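Local coordinates for single-strand DNA-binding protein (Agrobacterium tumefaciens, PDB 3BTP), which binds single-stranded but not double-stranded DNA, whatever its sequence, and mediates nuclear uptake of the transferred T-DNA strand, at residues A[346-351]-A[425-430]; A[372-375]-A[380-383]. One frame throughout, in Å; residues are numbered along the deposited sequence.

Interaction 1. Residues A[346-351]-A[425-430]; sequences FPAATV and DQVGLP
A348 and V427 bring the two backbones nearest each other, with 7.0 Å between their CA atoms, where the residue just before strand 349-352 faces the last residue of helix 417-427. The CB methyl of A349 carries most of the contact. It meets both branches of V427, with CB of A349 4.1 Å from CG1 of V427 and 4.2 Å from CG2, and so faces the fork of the valine. From just after G428, CD1 of L429 reaches the same methyl, A349 CB, at 4.3 Å. A348 adds a looser touch: its CB lies 4.4 Å from CG2 of V427. The helix ends here in a Schellman motif. G428 is its C-prime residue with positive phi (89°), and its N makes a weak 3.4 Å bond to O of D425. V427 and L429, before and after this turn, both point toward 346-351. V371 of helix 371-377 touches A349, V427 and L429 and adds to the same apolar cluster. A349 also bonds through its backbone to V371. Every touching pair is carbon to carbon and no hydrogen bond crosses, so the contact is apolar: loose van der Waals contacts between alanine, valine and leucine methyls, against one strand of the closed barrel.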
ATOM      1  N   PHE A 346      -1.508   7.894  14.764  1.00 28.17           N
ATOM      2  CA  PHE A 346      -0.129   7.496  14.508  1.00 24.71           C
ATOM      3  C   PHE A 346       0.027   5.948  14.560  1.00 23.55           C
ATOM      4  O   PHE A 346      -0.691   5.283  15.283  1.00 24.40           O
ATOM      5  CB  PHE A 346       0.857   8.173  15.439  1.00 24.89           C
ATOM      6  CG  PHE A 346       1.012   9.695  15.221  1.00 25.71           C
ATOM      7  CD1 PHE A 346       0.887  10.578  16.298  1.00 24.70           C
ATOM      8  CD2 PHE A 346       1.293  10.228  13.952  1.00 25.75           C
ATOM      9  CE1 PHE A 346       1.061  11.940  16.113  1.00 25.56           C
ATOM     10  CE2 PHE A 346       1.445  11.622  13.761  1.00 27.57           C
ATOM     11  CZ  PHE A 346       1.348  12.456  14.830  1.00 25.44           C
ATOM     12  N   PRO A 347       0.947   5.351  13.773  1.00 20.77           N
ATOM     13  CA  PRO A 347       1.207   3.892  14.085  1.00 20.09           C
ATOM     14  C   PRO A 347       1.633   3.624  15.570  1.00 19.49           C
ATOM     15  O   PRO A 347       2.341   4.454  16.159  1.00 19.54           O
ATOM     16  CB  PRO A 347       2.350   3.470  13.102  1.00 17.72           C
ATOM     17  CG  PRO A 347       2.448   4.574  12.107  1.00 20.20           C
ATOM     18  CD  PRO A 347       1.730   5.845  12.637  1.00 19.25           C
ATOM     19  N   ALA A 348       1.200   2.474  16.123  1.00 17.01           N
ATOM     20  CA  ALA A 348       1.461   2.063  17.491  1.00 16.25           C
ATOM     21  C   ALA A 348       2.945   1.871  17.842  1.00 16.62           C
ATOM     22  O   ALA A 348       3.396   2.192  18.962  1.00 15.56           O
ATOM     23  CB  ALA A 348       0.656   0.812  17.811  1.00 12.11           C
ATOM     24  N   ALA A 349       3.695   1.355  16.863  1.00 17.38           N
ATOM     25  CA  ALA A 349       5.101   1.138  16.985  1.00 17.85           C
ATOM     26  C   ALA A 349       5.682   1.311  15.577  1.00 17.99           C
ATOM     27  O   ALA A 349       5.005   0.983  14.615  1.00 18.39           O
ATOM     28  CB  ALA A 349       5.365  -0.257  17.530  1.00 15.76           C
ATOM     29  N   THR A 350       6.945   1.724  15.488  1.00 17.11           N
ATOM     30  CA  THR A 350       7.608   2.038  14.260  1.00 18.88           C
ATOM     31  C   THR A 350       9.061   1.451  14.348  1.00 19.73           C
ATOM     32  O   THR A 350       9.615   1.334  15.459  1.00 18.20           O
ATOM     33  CB  THR A 350       7.505   3.621  14.165  1.00 21.95           C
ATOM     34  OG1 THR A 350       6.498   4.054  13.175  1.00 27.21           O
ATOM     35  CG2 THR A 350       8.749   4.310  14.074  1.00 16.69           C
ATOM     36  N   VAL A 351       9.678   1.091  13.195  1.00 19.02           N
ATOM     37  CA  VAL A 351      11.089   0.703  13.183  1.00 18.67           C
ATOM     38  C   VAL A 351      11.832   1.560  12.161  1.00 19.44           C
ATOM     39  O   VAL A 351      11.310   1.745  11.029  1.00 19.00           O
ATOM     40  CB  VAL A 351      11.312  -0.847  12.921  1.00 18.73           C
ATOM     41  CG1 VAL A 351      10.855  -1.295  11.499  1.00 16.08           C
ATOM     42  CG2 VAL A 351      12.774  -1.215  13.124  1.00 18.07           C
ATOM     43  N   ASP A 425       1.716  -6.464  23.007  1.00 30.60           N
ATOM     44  CA  ASP A 425       0.852  -7.605  22.609  1.00 32.14           C
ATOM     45  C   ASP A 425       0.035  -7.289  21.340  1.00 33.18           C
ATOM     46  O   ASP A 425      -0.013  -8.104  20.425  1.00 34.27           O
ATOM     47  CB  ASP A 425       0.003  -8.106  23.829  1.00 34.36           C
ATOM     48  CG  ASP A 425      -1.341  -8.917  23.438  1.00 38.67           C
ATOM     49  OD1 ASP A 425      -1.604  -9.274  22.245  1.00 46.08           O
ATOM     50  OD2 ASP A 425      -2.173  -9.199  24.386  1.00 49.42           O
ATOM     51  N   GLN A 426      -0.548  -6.094  21.241  1.00 33.43           N
ATOM     52  CA  GLN A 426      -1.375  -5.747  20.098  1.00 34.62           C
ATOM     53  C   GLN A 426      -0.522  -5.682  18.863  1.00 32.85           C
ATOM     54  O   GLN A 426      -0.936  -6.084  17.801  1.00 32.70           O
ATOM     55  CB  GLN A 426      -2.050  -4.380  20.306  1.00 34.85           C
ATOM     56  CG  GLN A 426      -3.202  -4.037  19.331  1.00 39.94           C
ATOM     57  CD  GLN A 426      -4.005  -2.766  19.774  1.00 41.67           C
ATOM     58  OE1 GLN A 426      -3.404  -1.693  20.069  1.00 46.56           O
ATOM     59  NE2 GLN A 426      -5.370  -2.888  19.817  1.00 44.75           N
ATOM     60  N   VAL A 427       0.681  -5.147  18.985  1.00 31.52           N
ATOM     61  CA  VAL A 427       1.502  -4.969  17.799  1.00 30.09           C
ATOM     62  C   VAL A 427       2.341  -6.214  17.424  1.00 30.07           C
ATOM     63  O   VAL A 427       2.844  -6.296  16.309  1.00 31.58           O
ATOM     64  CB  VAL A 427       2.344  -3.660  17.894  1.00 29.74           C
ATOM     65  CG1 VAL A 427       3.738  -3.921  18.548  1.00 26.96           C
ATOM     66  CG2 VAL A 427       2.441  -3.033  16.521  1.00 31.17           C
ATOM     67  N   GLY A 428       2.488  -7.163  18.344  1.00 29.63           N
ATOM     68  CA  GLY A 428       3.266  -8.383  18.083  1.00 31.45           C
ATOM     69  C   GLY A 428       4.757  -8.330  18.387  1.00 31.31           C
ATOM     70  O   GLY A 428       5.538  -9.095  17.846  1.00 32.24           O
ATOM     71  N   LEU A 429       5.153  -7.451  19.298  1.00 31.64           N
ATOM     72  CA  LEU A 429       6.534  -7.368  19.723  1.00 30.45           C
ATOM     73  C   LEU A 429       6.692  -8.022  21.091  1.00 30.65           C
ATOM     74  O   LEU A 429       5.724  -8.018  21.913  1.00 31.94           O
ATOM     75  CB  LEU A 429       7.042  -5.908  19.711  1.00 29.63           C
ATOM     76  CG  LEU A 429       7.262  -5.272  18.316  1.00 26.49           C
ATOM     77  CD1 LEU A 429       7.602  -3.857  18.482  1.00 24.51           C
ATOM     78  CD2 LEU A 429       8.358  -5.939  17.469  1.00 24.18           C
ATOM     79  N   PRO A 430       7.877  -8.628  21.333  1.00 29.18           N
ATOM     80  CA  PRO A 430       8.107  -9.225  22.674  1.00 29.24           C
ATOM     81  C   PRO A 430       8.493  -8.157  23.720  1.00 29.30           C
ATOM     82  O   PRO A 430       9.273  -7.262  23.428  1.00 30.18           O
ATOM     83  CB  PRO A 430       9.216 -10.247  22.417  1.00 28.20           C
ATOM     84  CG  PRO A 430      10.075  -9.532  21.291  1.00 27.48           C
ATOM     85  CD  PRO A 430       9.041  -8.801  20.423  1.00 28.09           C
TER

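Interaction 2. Residues A[372-375]-A[380-383]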
ATOM      1  N   ASP A 372       3.328  -3.088  12.703  1.00 20.43           N
ATOM      2  CA  ASP A 372       2.143  -3.739  12.238  1.00 22.36           C
ATOM      3  C   ASP A 372       2.092  -4.003  10.711  1.00 23.50           C
ATOM      4  O   ASP A 372       1.858  -5.139  10.268  1.00 24.24           O
ATOM      5  CB  ASP A 372       0.968  -2.853  12.622  1.00 24.00           C
ATOM      6  CG  ASP A 372      -0.350  -3.372  12.069  1.00 31.21           C
ATOM      7  OD1 ASP A 372      -0.787  -4.432  12.558  1.00 35.17           O
ATOM      8  OD2 ASP A 372      -0.920  -2.731  11.116  1.00 41.34           O
ATOM      9  N   TYR A 373       2.264  -2.959   9.912  1.00 22.27           N
ATOM     10  CA  TYR A 373       2.470  -3.101   8.469  1.00 22.14           C
ATOM     11  C   TYR A 373       3.505  -4.204   8.122  1.00 22.11           C
ATOM     12  O   TYR A 373       3.251  -5.131   7.352  1.00 20.39           O
ATOM     13  CB  TYR A 373       2.876  -1.724   7.850  1.00 21.41           C
ATOM     14  CG  TYR A 373       2.993  -1.748   6.358  1.00 21.36           C
ATOM     15  CD1 TYR A 373       1.859  -1.578   5.525  1.00 20.23           C
ATOM     16  CD2 TYR A 373       4.198  -1.989   5.766  1.00 21.28           C
ATOM     17  CE1 TYR A 373       1.954  -1.616   4.114  1.00 17.19           C
ATOM     18  CE2 TYR A 373       4.315  -2.072   4.366  1.00 21.97           C
ATOM     19  CZ  TYR A 373       3.204  -1.898   3.557  1.00 20.46           C
ATOM     20  OH  TYR A 373       3.426  -1.955   2.196  1.00 22.52           O
ATOM     21  N   LEU A 374       4.692  -4.063   8.673  1.00 21.98           N
ATOM     22  CA  LEU A 374       5.728  -5.008   8.434  1.00 22.96           C
ATOM     23  C   LEU A 374       5.386  -6.452   8.824  1.00 23.09           C
ATOM     24  O   LEU A 374       5.558  -7.369   8.010  1.00 24.67           O
ATOM     25  CB  LEU A 374       7.004  -4.515   9.095  1.00 22.69           C
ATOM     26  CG  LEU A 374       8.365  -5.053   8.697  1.00 24.68           C
ATOM     27  CD1 LEU A 374       8.759  -4.767   7.205  1.00 23.12           C
ATOM     28  CD2 LEU A 374       9.405  -4.478   9.703  1.00 23.71           C
ATOM     29  N   LEU A 375       4.922  -6.662  10.040  1.00 22.12           N
ATOM     30  CA  LEU A 375       4.619  -7.977  10.545  1.00 22.64           C
ATOM     31  C   LEU A 375       3.406  -8.655   9.881  1.00 24.27           C
ATOM     32  O   LEU A 375       3.383  -9.891   9.762  1.00 23.94           O
ATOM     33  CB  LEU A 375       4.368  -7.929  12.060  1.00 20.34           C
ATOM     34  CG  LEU A 375       5.584  -8.182  12.973  1.00 23.60           C
ATOM     35  CD1 LEU A 375       6.838  -7.275  12.725  1.00 19.77           C
ATOM     36  CD2 LEU A 375       5.149  -8.088  14.403  1.00 21.63           C
ATOM     37  N   ASN A 380       7.840 -13.090   6.856  1.00 28.30           N
ATOM     38  CA  ASN A 380       9.152 -13.686   6.715  1.00 31.03           C
ATOM     39  C   ASN A 380      10.265 -12.728   6.295  1.00 30.69           C
ATOM     40  O   ASN A 380      11.358 -13.184   6.031  1.00 32.69           O
ATOM     41  CB  ASN A 380       9.093 -14.857   5.714  1.00 32.80           C
ATOM     42  CG  ASN A 380       8.135 -15.956   6.171  1.00 35.79           C
ATOM     43  OD1 ASN A 380       8.271 -16.536   7.282  1.00 39.09           O
ATOM     44  ND2 ASN A 380       7.116 -16.204   5.345  1.00 34.77           N
ATOM     45  N   SER A 381      10.011 -11.427   6.203  1.00 29.30           N
ATOM     46  CA  SER A 381      11.116 -10.418   6.152  1.00 28.73           C
ATOM     47  C   SER A 381      12.219 -10.729   7.222  1.00 28.37           C
ATOM     48  O   SER A 381      11.902 -11.210   8.316  1.00 27.23           O
ATOM     49  CB  SER A 381      10.545  -9.023   6.450  1.00 28.14           C
ATOM     50  OG  SER A 381      11.556  -8.071   6.457  1.00 25.26           O
ATOM     51  N   PRO A 382      13.517 -10.530   6.874  1.00 28.92           N
ATOM     52  CA  PRO A 382      14.535 -10.527   7.978  1.00 27.21           C
ATOM     53  C   PRO A 382      14.355  -9.411   9.027  1.00 26.03           C
ATOM     54  O   PRO A 382      14.661  -9.668  10.168  1.00 26.18           O
ATOM     55  CB  PRO A 382      15.879 -10.410   7.238  1.00 27.31           C
ATOM     56  CG  PRO A 382      15.581 -10.075   5.877  1.00 30.35           C
ATOM     57  CD  PRO A 382      14.154 -10.412   5.542  1.00 28.28           C
ATOM     58  N   TRP A 383      13.856  -8.196   8.666  1.00 25.43           N
ATOM     59  CA  TRP A 383      13.393  -7.194   9.697  1.00 22.92           C
ATOM     60  C   TRP A 383      12.335  -7.766  10.631  1.00 20.76           C
ATOM     61  O   TRP A 383      12.530  -7.872  11.837  1.00 19.79           O
ATOM     62  CB  TRP A 383      12.904  -5.890   9.051  1.00 21.69           C
ATOM     63  CG  TRP A 383      14.008  -5.149   8.465  1.00 20.78           C
ATOM     64  CD1 TRP A 383      14.599  -5.408   7.285  1.00 21.11           C
ATOM     65  CD2 TRP A 383      14.732  -4.058   9.052  1.00 21.58           C
ATOM     66  NE1 TRP A 383      15.647  -4.557   7.067  1.00 20.96           N
ATOM     67  CE2 TRP A 383      15.734  -3.682   8.117  1.00 20.64           C
ATOM     68  CE3 TRP A 383      14.621  -3.339  10.279  1.00 22.84           C
ATOM     69  CZ2 TRP A 383      16.632  -2.611   8.338  1.00 17.78           C
ATOM     70  CZ3 TRP A 383      15.526  -2.266  10.522  1.00 20.48           C
ATOM     71  CH2 TRP A 383      16.515  -1.925   9.543  1.00 22.26           C
TER
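L374 holds its CG opposite the backbone N (chi1 -161°), which extends its branched end toward segment 380-383, while W383 turns its CG to the side of its own N (chi1 -69°) and leads its indole away. The part of W383 that meets the leucine is therefore its CB and not its ring. CD2 of L374 lies 3.8 Å from CB of W383. The other branch touches the serine more loosely, with CD1 of L374 4.4 Å from OG of S381. S381 is the N-cap of helix 382-388. Its OG accepts a weak bond from N of W383, 3.2 Å long and bent to 121° at the hydrogen. One branch thus rests on CB of W383 in the first turn, and the other lies beside the capping hydroxyl. No hydrogen bond joins the two segments. The indole NE1 of W383 bonds to the backbone of another protein's chain, which also packs on L374 through an apolar side chain. Within the fold, the contact sits in the corner between helices 371-377 and 382-388. L387 adds to the leucine's packing from the second helix, and V351 of strand 349-352 touches both L374 and W383.

Overall arrangement
From the N terminus, the chain enters strand 349-352 through segment 346-351, then passes strand 367-370 and runs into helix 371-377. Interaction 2 closes a short loop here, joining that helix to the start of helix 382-388. The chain goes on through strands 396-399 and 405-407 and helix 409-415 to the end of helix 417-427, where interaction 1 closes the long loop. Interaction 2 is thus nested inside interaction 1. Their centres are about 11 Å apart, and they touch directly: L375 packs on the backbone carbonyls of V427 and G428, and CG2 of V427 packs near N of D372. Interaction 1 joins helix 417-427 to the barrel strand, interaction 2 joins two helices, and their mutual contacts bring these parts together.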